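Local coordinates for protein NEQ263 (Nanoarchaeum equitans Kin4-M, PDB 5BN3) that pairs with NeqA to form the core complex of an unusual archaeal ATP synthase and probably binds adenine nucleotide, at residues N75-P80 with S195-I200; E109-G114 with H122-G127; L373-L378 with S403-S408. One frame throughout, in Å; residues are numbered along the deposited sequence.

Contact 1. Residues N75-P80 with S195-I200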
ATOM      1  N   ASN B  75      34.009  17.545 -13.584  1.00 36.69           N
ATOM      2  CA  ASN B  75      33.029  16.467 -13.444  1.00 39.32           C
ATOM      3  C   ASN B  75      32.773  16.142 -11.972  1.00 36.41           C
ATOM      4  O   ASN B  75      33.254  16.848 -11.085  1.00 39.67           O
ATOM      5  CB  ASN B  75      33.420  15.211 -14.241  1.00 38.12           C
ATOM      6  CG  ASN B  75      34.696  14.550 -13.732  1.00 44.33           C
ATOM      7  OD1 ASN B  75      35.217  14.887 -12.668  1.00 41.44           O
ATOM      8  ND2 ASN B  75      35.200  13.587 -14.497  1.00 45.91           N
ATOM      9  N   GLY B  76      32.030  15.069 -11.713  1.00 36.48           N
ATOM     10  CA  GLY B  76      31.689  14.703 -10.350  1.00 36.94           C
ATOM     11  C   GLY B  76      32.870  14.268  -9.502  1.00 48.65           C
ATOM     12  O   GLY B  76      32.784  14.249  -8.273  1.00 38.34           O
ATOM     13  N   PHE B  77      33.975  13.913 -10.153  1.00 42.17           N
ATOM     14  CA  PHE B  77      35.172  13.488  -9.435  1.00 39.40           C
ATOM     15  C   PHE B  77      36.118  14.659  -9.179  1.00 41.88           C
ATOM     16  O   PHE B  77      37.157  14.501  -8.535  1.00 41.15           O
ATOM     17  CB  PHE B  77      35.896  12.385 -10.210  1.00 46.30           C
ATOM     18  CG  PHE B  77      35.074  11.143 -10.411  1.00 39.79           C
ATOM     19  CD1 PHE B  77      34.776  10.313  -9.340  1.00 44.25           C
ATOM     20  CD2 PHE B  77      34.612  10.796 -11.672  1.00 40.28           C
ATOM     21  CE1 PHE B  77      34.024   9.164  -9.521  1.00 46.82           C
ATOM     22  CE2 PHE B  77      33.859   9.647 -11.860  1.00 48.70           C
ATOM     23  CZ  PHE B  77      33.566   8.831 -10.782  1.00 43.93           C
ATOM     24  N   GLY B  78      35.757  15.834  -9.686  1.00 40.74           N
ATOM     25  CA  GLY B  78      36.592  17.012  -9.527  1.00 39.87           C
ATOM     26  C   GLY B  78      37.646  17.135 -10.613  1.00 44.01           C
ATOM     27  O   GLY B  78      38.549  17.970 -10.525  1.00 40.96           O
ATOM     28  N   GLU B  79      37.535  16.296 -11.639  1.00 43.08           N
ATOM     29  CA  GLU B  79      38.462  16.336 -12.764  1.00 42.92           C
ATOM     30  C   GLU B  79      38.018  17.398 -13.757  1.00 48.01           C
ATOM     31  O   GLU B  79      36.832  17.499 -14.073  1.00 44.85           O
ATOM     32  CB  GLU B  79      38.532  14.968 -13.447  1.00 49.21           C
ATOM     33  CG  GLU B  79      39.084  13.864 -12.556  1.00 49.29           C
ATOM     34  CD  GLU B  79      38.696  12.478 -13.037  1.00 77.64           C
ATOM     35  OE1 GLU B  79      37.818  12.377 -13.922  1.00 63.51           O
ATOM     36  OE2 GLU B  79      39.263  11.490 -12.528  1.00 79.88           O
ATOM     37  N   PRO B  80      38.975  18.189 -14.266  1.00 63.88           N
ATOM     38  CA  PRO B  80      38.619  19.312 -15.137  1.00 45.46           C
ATOM     39  C   PRO B  80      37.972  18.872 -16.443  1.00 60.69           C
ATOM     40  O   PRO B  80      38.399  17.888 -17.053  1.00 45.20           O
ATOM     41  CB  PRO B  80      39.973  19.976 -15.417  1.00 60.81           C
ATOM     42  CG  PRO B  80      40.968  18.876 -15.264  1.00 62.01           C
ATOM     43  CD  PRO B  80      40.434  18.013 -14.154  1.00 53.00           C
ATOM     44  N   SER B 195      27.998   6.974 -14.142  1.00 43.05           N
ATOM     45  CA  SER B 195      28.054   5.973 -13.079  1.00 43.22           C
ATOM     46  C   SER B 195      27.492   6.559 -11.789  1.00 32.62           C
ATOM     47  O   SER B 195      27.679   7.748 -11.513  1.00 36.98           O
ATOM     48  CB  SER B 195      29.500   5.518 -12.862  1.00 42.14           C
ATOM     49  OG  SER B 195      29.606   4.662 -11.738  1.00 44.40           O
ATOM     50  N   PRO B 196      26.791   5.732 -10.997  1.00 35.87           N
ATOM     51  CA  PRO B 196      26.209   6.237  -9.750  1.00 40.74           C
ATOM     52  C   PRO B 196      27.267   6.731  -8.766  1.00 39.35           C
ATOM     53  O   PRO B 196      26.957   7.600  -7.953  1.00 36.85           O
ATOM     54  CB  PRO B 196      25.468   5.017  -9.180  1.00 34.68           C
ATOM     55  CG  PRO B 196      26.088   3.837  -9.847  1.00 37.49           C
ATOM     56  CD  PRO B 196      26.479   4.310 -11.216  1.00 38.02           C
ATOM     57  N   ILE B 197      28.483   6.196  -8.836  1.00 37.27           N
ATOM     58  CA  ILE B 197      29.557   6.653  -7.957  1.00 31.78           C
ATOM     59  C   ILE B 197      29.961   8.106  -8.255  1.00 31.58           C
ATOM     60  O   ILE B 197      30.307   8.855  -7.342  1.00 38.19           O
ATOM     61  CB  ILE B 197      30.791   5.705  -7.999  1.00 41.93           C
ATOM     62  CG1 ILE B 197      31.763   6.016  -6.860  1.00 42.80           C
ATOM     63  CG2 ILE B 197      31.513   5.798  -9.332  1.00 37.42           C
ATOM     64  CD1 ILE B 197      31.266   5.586  -5.506  1.00 38.70           C
ATOM     65  N   GLU B 198      29.897   8.513  -9.521  1.00 34.39           N
ATOM     66  CA  GLU B 198      30.211   9.896  -9.871  1.00 39.58           C
ATOM     67  C   GLU B 198      29.118  10.836  -9.369  1.00 33.40           C
ATOM     68  O   GLU B 198      29.394  11.962  -8.945  1.00 33.03           O
ATOM     69  CB  GLU B 198      30.393  10.069 -11.384  1.00 33.71           C
ATOM     70  CG  GLU B 198      30.745  11.505 -11.772  1.00 43.71           C
ATOM     71  CD  GLU B 198      30.971  11.706 -13.257  1.00 46.50           C
ATOM     72  OE1 GLU B 198      31.057  10.708 -14.006  1.00 52.63           O
ATOM     73  OE2 GLU B 198      31.068  12.880 -13.677  1.00 43.86           O
ATOM     74  N   LYS B 199      27.877  10.366  -9.418  1.00 35.74           N
ATOM     75  CA  LYS B 199      26.742  11.169  -8.978  1.00 37.72           C
ATOM     76  C   LYS B 199      26.793  11.473  -7.482  1.00 34.55           C
ATOM     77  O   LYS B 199      26.562  12.608  -7.071  1.00 35.22           O
ATOM     78  CB  LYS B 199      25.418  10.484  -9.339  1.00 40.69           C
ATOM     79  CG  LYS B 199      25.087  10.497 -10.831  1.00 37.07           C
ATOM     80  CD  LYS B 199      23.630  10.103 -11.073  1.00 37.92           C
ATOM     81  CE  LYS B 199      23.290  10.067 -12.558  1.00 46.66           C
ATOM     82  NZ  LYS B 199      23.746   8.818 -13.224  1.00 51.84           N
ATOM     83  N   ILE B 200      27.098  10.469  -6.666  1.00 31.72           N
ATOM     84  CA  ILE B 200      27.111  10.686  -5.218  1.00 40.56           C
ATOM     85  C   ILE B 200      28.377  11.396  -4.740  1.00 36.40           C
ATOM     86  O   ILE B 200      28.400  11.955  -3.643  1.00 31.85           O
ATOM     87  CB  ILE B 200      26.888   9.385  -4.406  1.00 45.34           C
ATOM     88  CG1 ILE B 200      28.065   8.424  -4.574  1.00 36.10           C
ATOM     89  CG2 ILE B 200      25.566   8.724  -4.795  1.00 32.39           C
ATOM     90  CD1 ILE B 200      28.200   7.444  -3.422  1.00 41.93           C
TER
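F77 and E198 make most of the apolar part of this contact, the aromatic ring lying against the aliphatic stem of the glutamate. F77 CZ comes within 3.5 Å of E198 CB, and E198 CG stands over one ring face, 4.1 Å from the centroid and 28° off the normal, a CH-pi contact. I197 CG2 fills the ring edge near CZ, at 3.9 Å. The ring of F44 also stacks with F77. Phenylalanine suits the place because its face takes the glutamate's methylenes while its edge takes the methyl of I197.

One hydrogen bond crosses, from a backbone N-H to a carboxylate. The extended E198 chain, with CG anti to the backbone N (chi1 -179°), carries OE2 to G76 N; the N-H meets this oxygen on its anti side, somewhat out of the carboxylate plane, at 3.1 Å and 164°. G76 sits so close to the helix that a CB would come 2.5 Å from E198 O, hence a glycine.

The loop 75-80 is braced from within. N75 to G78 is a type I turn, and N75 OD1 accepts from F77 N at 3.0 Å, an Asx turn, as well as from E79 N, the two donors arriving from opposite faces of the amide plane. N75 ND2 gives a 2.9 Å bond to E79 OE1, and G78 takes a left-handed backbone conformation that calls for glycine.

On the other side, S195 caps helix 196-215 through a weak bond from I197 N; its hydroxyl is also bonded to L43 O. The loop leaves strand 73-75, which pairs in parallel with strand 185-190 ahead of this helix. Across this contact the carboxylate of E198 is met by a backbone N-H; its place in the helix's first turn would probably also suit a negative charge.

Contact 2. Residues E109-G114 with H122-G127; sequences EILYTG and HPLLKG
I110 packs across P123 and L125 at the apolar centre. Its CD1 rests 3.9 Å from P123 CB, while its CG1 lies 3.7 Å from L125 CD1; the CG1-CD1 arm thus serves both neighbours, and the second branch, CG2, sits over the centre of the Y112 ring. Leucine L111, with CG beside the backbone N (chi1 -68°), leans the other way: its CD1 comes 3.7 Å from K126 CA and also touches L124 CD2, and T275 of strand 273-281 packs beside both leucines.

The backbones form a small two-stranded antiparallel sheet, 110-111 with 124-125, connected through helix 116-119; the 122-127 arm belongs to the nucleotide-binding domain. I110 and L125 are a non-hydrogen-bonded pair whose side chains diverge. L125 lies about 9 Å, side chain to side chain, from R326, a residue that contacts ADP, though the nucleotide in the model is not bound to this chain.

Two backbone bonds fasten the strands: L111 N to L124 O at 2.7 Å and K126 N to E109 O. Water extends the pairing, one molecule linking L111 O with L124 N and another E109 N with K126 O. At the polar rim E109 and K126 run side by side, with a long salt bridge of 3.8 Å between E109 OE1 and K126 NZ; the lysine's stronger partner is D220.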
ATOM      1  N   GLU B 109      22.352  36.722  10.262  1.00 34.42           N
ATOM      2  CA  GLU B 109      22.466  37.810   9.295  1.00 36.33           C
ATOM      3  C   GLU B 109      21.698  37.496   8.009  1.00 44.59           C
ATOM      4  O   GLU B 109      22.041  36.562   7.281  1.00 35.31           O
ATOM      5  CB  GLU B 109      23.940  38.080   8.987  1.00 43.01           C
ATOM      6  CG  GLU B 109      24.186  39.205   8.002  1.00 48.53           C
ATOM      7  CD  GLU B 109      25.661  39.403   7.700  1.00 72.97           C
ATOM      8  OE1 GLU B 109      26.510  38.904   8.474  1.00 68.85           O
ATOM      9  OE2 GLU B 109      25.974  40.056   6.684  1.00 75.26           O
ATOM     10  N   ILE B 110      20.660  38.279   7.736  1.00 31.03           N
ATOM     11  CA  ILE B 110      19.839  38.086   6.543  1.00 29.98           C
ATOM     12  C   ILE B 110      20.600  38.380   5.248  1.00 38.18           C
ATOM     13  O   ILE B 110      21.230  39.430   5.111  1.00 37.19           O
ATOM     14  CB  ILE B 110      18.568  38.969   6.588  1.00 40.92           C
ATOM     15  CG1 ILE B 110      17.617  38.484   7.686  1.00 40.13           C
ATOM     16  CG2 ILE B 110      17.854  38.958   5.246  1.00 38.93           C
ATOM     17  CD1 ILE B 110      16.328  39.286   7.782  1.00 41.08           C
ATOM     18  N   LEU B 111      20.544  37.437   4.310  1.00 34.23           N
ATOM     19  CA  LEU B 111      21.003  37.670   2.943  1.00 36.92           C
ATOM     20  C   LEU B 111      19.795  38.063   2.102  1.00 38.74           C
ATOM     21  O   LEU B 111      18.949  37.221   1.789  1.00 34.71           O
ATOM     22  CB  LEU B 111      21.641  36.405   2.359  1.00 42.21           C
ATOM     23  CG  LEU B 111      22.972  35.915   2.930  1.00 41.01           C
ATOM     24  CD1 LEU B 111      23.306  34.534   2.393  1.00 44.73           C
ATOM     25  CD2 LEU B 111      24.083  36.884   2.584  1.00 45.73           C
ATOM     26  N   TYR B 112      19.701  39.336   1.735  1.00 33.82           N
ATOM     27  CA  TYR B 112      18.547  39.798   0.967  1.00 37.62           C
ATOM     28  C   TYR B 112      18.573  39.341  -0.491  1.00 39.85           C
ATOM     29  O   TYR B 112      19.542  39.570  -1.218  1.00 43.58           O
ATOM     30  CB  TYR B 112      18.380  41.315   1.087  1.00 39.60           C
ATOM     31  CG  TYR B 112      17.787  41.704   2.414  1.00 44.95           C
ATOM     32  CD1 TYR B 112      16.425  41.592   2.638  1.00 48.96           C
ATOM     33  CD2 TYR B 112      18.588  42.156   3.451  1.00 47.61           C
ATOM     34  CE1 TYR B 112      15.877  41.929   3.847  1.00 52.72           C
ATOM     35  CE2 TYR B 112      18.044  42.499   4.668  1.00 48.70           C
ATOM     36  CZ  TYR B 112      16.687  42.381   4.855  1.00 50.12           C
ATOM     37  OH  TYR B 112      16.121  42.714   6.055  1.00 70.08           O
ATOM     38  N   THR B 113      17.492  38.687  -0.899  1.00 34.51           N
ATOM     39  CA  THR B 113      17.378  38.122  -2.236  1.00 36.42           C
ATOM     40  C   THR B 113      16.758  39.114  -3.202  1.00 35.89           C
ATOM     41  O   THR B 113      16.944  39.008  -4.412  1.00 34.42           O
ATOM     42  CB  THR B 113      16.521  36.839  -2.229  1.00 35.91           C
ATOM     43  OG1 THR B 113      15.166  37.165  -1.892  1.00 38.97           O
ATOM     44  CG2 THR B 113      17.064  35.847  -1.217  1.00 37.37           C
ATOM     45  N   GLY B 114      16.010  40.073  -2.661  1.00 33.76           N
ATOM     46  CA  GLY B 114      15.292  41.028  -3.484  1.00 35.68           C
ATOM     47  C   GLY B 114      13.943  40.485  -3.912  1.00 40.78           C
ATOM     48  O   GLY B 114      13.204  41.133  -4.656  1.00 36.29           O
ATOM     49  N   HIS B 122      10.082  34.701   4.954  1.00 30.73           N
ATOM     50  CA  HIS B 122      10.985  33.548   5.002  1.00 32.54           C
ATOM     51  C   HIS B 122      12.421  33.863   4.583  1.00 34.24           C
ATOM     52  O   HIS B 122      12.966  33.185   3.709  1.00 31.32           O
ATOM     53  CB  HIS B 122      10.441  32.425   4.109  1.00 29.46           C
ATOM     54  CG  HIS B 122       8.971  32.183   4.267  1.00 33.77           C
ATOM     55  ND1 HIS B 122       8.411  31.712   5.434  1.00 38.52           N
ATOM     56  CD2 HIS B 122       7.943  32.336   3.394  1.00 34.42           C
ATOM     57  CE1 HIS B 122       7.105  31.592   5.280  1.00 36.34           C
ATOM     58  NE2 HIS B 122       6.796  31.964   4.050  1.00 36.98           N
ATOM     59  N   PRO B 123      13.048  34.877   5.212  1.00 34.02           N
ATOM     60  CA  PRO B 123      14.360  35.302   4.712  1.00 34.58           C
ATOM     61  C   PRO B 123      15.454  34.257   4.895  1.00 30.26           C
ATOM     62  O   PRO B 123      15.441  33.495   5.868  1.00 32.82           O
ATOM     63  CB  PRO B 123      14.675  36.542   5.556  1.00 36.74           C
ATOM     64  CG  PRO B 123      13.904  36.349   6.814  1.00 37.34           C
ATOM     65  CD  PRO B 123      12.640  35.642   6.404  1.00 31.42           C
ATOM     66  N   LEU B 124      16.382  34.229   3.942  1.00 31.72           N
ATOM     67  CA  LEU B 124      17.563  33.373   3.998  1.00 28.22           C
ATOM     68  C   LEU B 124      18.653  34.060   4.815  1.00 36.25           C
ATOM     69  O   LEU B 124      18.909  35.253   4.636  1.00 35.25           O
ATOM     70  CB  LEU B 124      18.066  33.110   2.573  1.00 29.86           C
ATOM     71  CG  LEU B 124      19.496  32.604   2.353  1.00 38.98           C
ATOM     72  CD1 LEU B 124      19.658  31.192   2.871  1.00 46.49           C
ATOM     73  CD2 LEU B 124      19.872  32.666   0.883  1.00 41.22           C
ATOM     74  N   LEU B 125      19.288  33.316   5.714  1.00 29.89           N
ATOM     75  CA  LEU B 125      20.370  33.864   6.533  1.00 33.26           C
ATOM     76  C   LEU B 125      21.722  33.311   6.092  1.00 42.13           C
ATOM     77  O   LEU B 125      21.796  32.211   5.548  1.00 34.89           O
ATOM     78  CB  LEU B 125      20.132  33.568   8.019  1.00 34.82           C
ATOM     79  CG  LEU B 125      19.334  34.592   8.832  1.00 40.64           C
ATOM     80  CD1 LEU B 125      17.979  34.857   8.223  1.00 42.63           C
ATOM     81  CD2 LEU B 125      19.172  34.126  10.269  1.00 42.23           C
ATOM     82  N   LYS B 126      22.790  34.074   6.316  1.00 33.77           N
ATOM     83  CA  LYS B 126      24.123  33.632   5.908  1.00 32.10           C
ATOM     84  C   LYS B 126      24.583  32.444   6.749  1.00 29.10           C
ATOM     85  O   LYS B 126      24.640  32.521   7.981  1.00 33.45           O
ATOM     86  CB  LYS B 126      25.147  34.772   5.986  1.00 34.46           C
ATOM     87  CG  LYS B 126      26.428  34.485   5.203  1.00 39.00           C
ATOM     88  CD  LYS B 126      27.321  35.717   5.075  1.00 53.45           C
ATOM     89  CE  LYS B 126      28.052  36.020   6.370  1.00 56.56           C
ATOM     90  NZ  LYS B 126      29.030  37.132   6.203  1.00 65.82           N
ATOM     91  N   GLY B 127      24.901  31.341   6.076  1.00 30.76           N
ATOM     92  CA  GLY B 127      25.286  30.119   6.758  1.00 33.37           C
ATOM     93  C   GLY B 127      24.129  29.148   6.893  1.00 40.80           C
ATOM     94  O   GLY B 127      24.297  28.029   7.369  1.00 32.05           O
TER
HETATM   95  O   HOH W   1      24.382  34.764   9.685  1.00 33.96           O
HETATM   96  O   HOH W   2      16.312  36.625   2.388  1.00 37.41           O

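Contact 3. Residues L373-L378 with S403-S408; sequences LKFAEL and SILSQS
F375 presents its ring to the opposite helix with S408 OG at the edge, close to the ring plane. Two methyl groups approach the ring obliquely: I404 CG2 lies 3.5 Å from F375 CD1, and L405 CD2 lies 3.6 Å from F375 CE1. The L405 side chain runs alongside the phenylalanine, whereas I404 crosses it at about a right angle. F375 reaches them because CG is anti to its backbone N (chi1 180°), which swings the ring over toward the partner helix. L410 packs against both F375 and L405.

I404 CG2 is shared, since it also touches L378 CB at 3.5 Å. L378 in turn sends CD1 to Q407 CB, so branched aliphatic residues interlock where the helices meet and the glutamine lends its methylene at the rim.

This is an antiparallel pairing of helices 367-384 and 394-408 in the C-terminal domain, the short segments' axes 8.9 Å apart at an angle of 143°. Helix 334-356 borders the first of them, A376 touching Y347.

The small serine lets the backbones close in, F375 and S408 having CA atoms 5.4 Å apart. S408 OG stands 3.2 Å from F375 CA while donating to I404 O, one turn back, at 2.9 Å. That carbonyl also accepts from S408 N, the two donors reaching it from opposite faces of its plane. With an alanine here, I404 O would probably keep the backbone N-H one turn on but lose the hydroxyl as its second donor, and a small gap would be likely to open beside F375 CA.

At the exposed border the extended K374 chain passes along S408, CD 3.7 Å from S408 CA. Its ammonium heads for Q407 O, though that bond is modelled too short to be certain.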
ATOM      1  N   LEU B 373     -10.238  37.954   2.102  1.00 60.55           N
ATOM      2  CA  LEU B 373     -10.366  37.334   0.787  1.00 60.64           C
ATOM      3  C   LEU B 373      -9.672  38.160  -0.293  1.00 72.14           C
ATOM      4  O   LEU B 373      -8.971  37.622  -1.151  1.00 62.77           O
ATOM      5  CB  LEU B 373     -11.843  37.153   0.434  1.00 67.16           C
ATOM      6  CG  LEU B 373     -12.137  36.514  -0.923  1.00 75.22           C
ATOM      7  CD1 LEU B 373     -11.412  35.193  -1.032  1.00 81.30           C
ATOM      8  CD2 LEU B 373     -13.627  36.311  -1.118  1.00 87.07           C
ATOM      9  N   LYS B 374      -9.877  39.472  -0.239  1.00 65.93           N
ATOM     10  CA  LYS B 374      -9.258  40.387  -1.189  1.00 72.01           C
ATOM     11  C   LYS B 374      -7.753  40.488  -0.951  1.00 55.30           C
ATOM     12  O   LYS B 374      -6.975  40.599  -1.898  1.00 54.16           O
ATOM     13  CB  LYS B 374      -9.897  41.772  -1.077  1.00 62.85           C
ATOM     14  CG  LYS B 374      -9.419  42.767  -2.119  1.00 67.18           C
ATOM     15  CD  LYS B 374      -9.905  44.168  -1.787  1.00 91.40           C
ATOM     16  CE  LYS B 374      -9.695  45.122  -2.951  1.00 97.87           C
ATOM     17  NZ  LYS B 374     -10.139  46.506  -2.615  1.00102.75           N
ATOM     18  N   PHE B 375      -7.356  40.454   0.319  1.00 53.67           N
ATOM     19  CA  PHE B 375      -5.950  40.534   0.700  1.00 56.83           C
ATOM     20  C   PHE B 375      -5.149  39.401   0.070  1.00 51.36           C
ATOM     21  O   PHE B 375      -4.085  39.625  -0.504  1.00 52.57           O
ATOM     22  CB  PHE B 375      -5.813  40.495   2.223  1.00 53.97           C
ATOM     23  CG  PHE B 375      -4.391  40.562   2.711  1.00 53.44           C
ATOM     24  CD1 PHE B 375      -3.727  41.776   2.787  1.00 50.79           C
ATOM     25  CD2 PHE B 375      -3.723  39.411   3.102  1.00 48.60           C
ATOM     26  CE1 PHE B 375      -2.418  41.842   3.236  1.00 61.94           C
ATOM     27  CE2 PHE B 375      -2.414  39.471   3.551  1.00 40.91           C
ATOM     28  CZ  PHE B 375      -1.762  40.688   3.621  1.00 53.19           C
ATOM     29  N   ALA B 376      -5.672  38.185   0.180  1.00 55.24           N
ATOM     30  CA  ALA B 376      -5.012  37.013  -0.378  1.00 52.79           C
ATOM     31  C   ALA B 376      -4.901  37.098  -1.896  1.00 52.70           C
ATOM     32  O   ALA B 376      -3.913  36.650  -2.477  1.00 47.87           O
ATOM     33  CB  ALA B 376      -5.747  35.750   0.032  1.00 54.29           C
ATOM     34  N   GLU B 377      -5.920  37.666  -2.536  1.00 52.44           N
ATOM     35  CA  GLU B 377      -5.905  37.847  -3.984  1.00 47.53           C
ATOM     36  C   GLU B 377      -4.807  38.825  -4.394  1.00 51.38           C
ATOM     37  O   GLU B 377      -4.070  38.581  -5.349  1.00 47.46           O
ATOM     38  CB  GLU B 377      -7.264  38.354  -4.477  1.00 58.56           C
ATOM     39  CG  GLU B 377      -7.335  38.550  -5.985  1.00 70.12           C
ATOM     40  CD  GLU B 377      -8.493  39.433  -6.414  1.00 99.02           C
ATOM     41  OE1 GLU B 377      -9.483  39.536  -5.657  1.00 97.98           O
ATOM     42  OE2 GLU B 377      -8.411  40.030  -7.508  1.00 81.87           O
ATOM     43  N   LEU B 378      -4.703  39.929  -3.660  1.00 45.42           N
ATOM     44  CA  LEU B 378      -3.722  40.972  -3.960  1.00 57.03           C
ATOM     45  C   LEU B 378      -2.293  40.563  -3.593  1.00 48.37           C
ATOM     46  O   LEU B 378      -1.339  40.979  -4.250  1.00 46.74           O
ATOM     47  CB  LEU B 378      -4.094  42.274  -3.248  1.00 54.46           C
ATOM     48  CG  LEU B 378      -5.391  42.976  -3.658  1.00 61.82           C
ATOM     49  CD1 LEU B 378      -5.729  44.087  -2.681  1.00 58.86           C
ATOM     50  CD2 LEU B 378      -5.264  43.537  -5.057  1.00 61.50           C
ATOM     51  N   SER B 403       0.250  48.972   1.094  1.00 52.96           N
ATOM     52  CA  SER B 403      -0.698  49.324   0.041  1.00 53.23           C
ATOM     53  C   SER B 403      -1.838  48.310  -0.087  1.00 70.39           C
ATOM     54  O   SER B 403      -3.002  48.687  -0.236  1.00 62.32           O
ATOM     55  CB  SER B 403       0.037  49.461  -1.294  1.00 54.68           C
ATOM     56  OG  SER B 403      -0.864  49.757  -2.342  1.00 65.46           O
ATOM     57  N   ILE B 404      -1.495  47.026  -0.021  1.00 59.86           N
ATOM     58  CA  ILE B 404      -2.482  45.951  -0.107  1.00 55.87           C
ATOM     59  C   ILE B 404      -3.442  45.973   1.083  1.00 50.14           C
ATOM     60  O   ILE B 404      -4.648  45.772   0.924  1.00 61.36           O
ATOM     61  CB  ILE B 404      -1.796  44.568  -0.200  1.00 63.34           C
ATOM     62  CG1 ILE B 404      -0.963  44.469  -1.482  1.00 56.16           C
ATOM     63  CG2 ILE B 404      -2.820  43.454  -0.173  1.00 68.85           C
ATOM     64  CD1 ILE B 404      -0.141  43.197  -1.582  1.00 67.72           C
ATOM     65  N   LEU B 405      -2.901  46.223   2.273  1.00 50.88           N
ATOM     66  CA  LEU B 405      -3.704  46.307   3.491  1.00 63.38           C
ATOM     67  C   LEU B 405      -4.774  47.395   3.388  1.00 71.48           C
ATOM     68  O   LEU B 405      -5.903  47.211   3.841  1.00 71.84           O
ATOM     69  CB  LEU B 405      -2.807  46.548   4.708  1.00 58.93           C
ATOM     70  CG  LEU B 405      -2.046  45.326   5.230  1.00 60.56           C
ATOM     71  CD1 LEU B 405      -1.054  45.706   6.319  1.00 52.80           C
ATOM     72  CD2 LEU B 405      -3.026  44.293   5.751  1.00 55.04           C
ATOM     73  N   SER B 406      -4.414  48.518   2.776  1.00 63.88           N
ATOM     74  CA  SER B 406      -5.347  49.619   2.570  1.00 70.15           C
ATOM     75  C   SER B 406      -6.415  49.261   1.539  1.00 68.81           C
ATOM     76  O   SER B 406      -7.604  49.486   1.769  1.00 80.68           O
ATOM     77  CB  SER B 406      -4.594  50.876   2.134  1.00 67.20           C
ATOM     78  OG  SER B 406      -3.635  51.251   3.106  1.00 79.18           O
ATOM     79  N   GLN B 407      -5.985  48.708   0.405  1.00 64.35           N
ATOM     80  CA  GLN B 407      -6.903  48.287  -0.651  1.00 67.69           C
ATOM     81  C   GLN B 407      -7.909  47.258  -0.146  1.00 75.57           C
ATOM     82  O   GLN B 407      -9.053  47.222  -0.597  1.00 77.63           O
ATOM     83  CB  GLN B 407      -6.135  47.690  -1.838  1.00 69.59           C
ATOM     84  CG  GLN B 407      -5.222  48.655  -2.577  1.00 81.03           C
ATOM     85  CD  GLN B 407      -4.704  48.078  -3.885  1.00 84.61           C
ATOM     86  OE1 GLN B 407      -5.480  47.664  -4.746  1.00 88.36           O
ATOM     87  NE2 GLN B 407      -3.383  48.043  -4.035  1.00 78.06           N
ATOM     88  N   SER B 408      -7.473  46.424   0.792  1.00 67.25           N
ATOM     89  CA  SER B 408      -8.302  45.334   1.293  1.00 81.13           C
ATOM     90  C   SER B 408      -9.316  45.783   2.341  1.00 73.12           C
ATOM     91  O   SER B 408     -10.364  45.158   2.504  1.00 72.30           O
ATOM     92  CB  SER B 408      -7.423  44.220   1.861  1.00 67.60           C
ATOM     93  OG  SER B 408      -6.591  43.679   0.852  1.00 69.31           O
TER

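The three contacts are spread along the length of the chain. Contact 1 closes a long loop, from the end of strand 73-75 to the start of helix 196-215, and contact 2 is nested inside it; contact 3 follows later, joining two helices of the C-terminal domain. Contacts 1 and 2 lie 31 Å apart, centre to centre, on opposite sides of the chain's centre. Contacts 2 and 3 share a side and are 26 Å apart, while contacts 1 and 3 are separated by 50 Å. None touches another. Helix 334-356 borders both contacts 2 and 3, linking the nucleotide-binding region to the helical C-terminal domain, whereas contact 1 fastens the opposite flank of the mixed sheet.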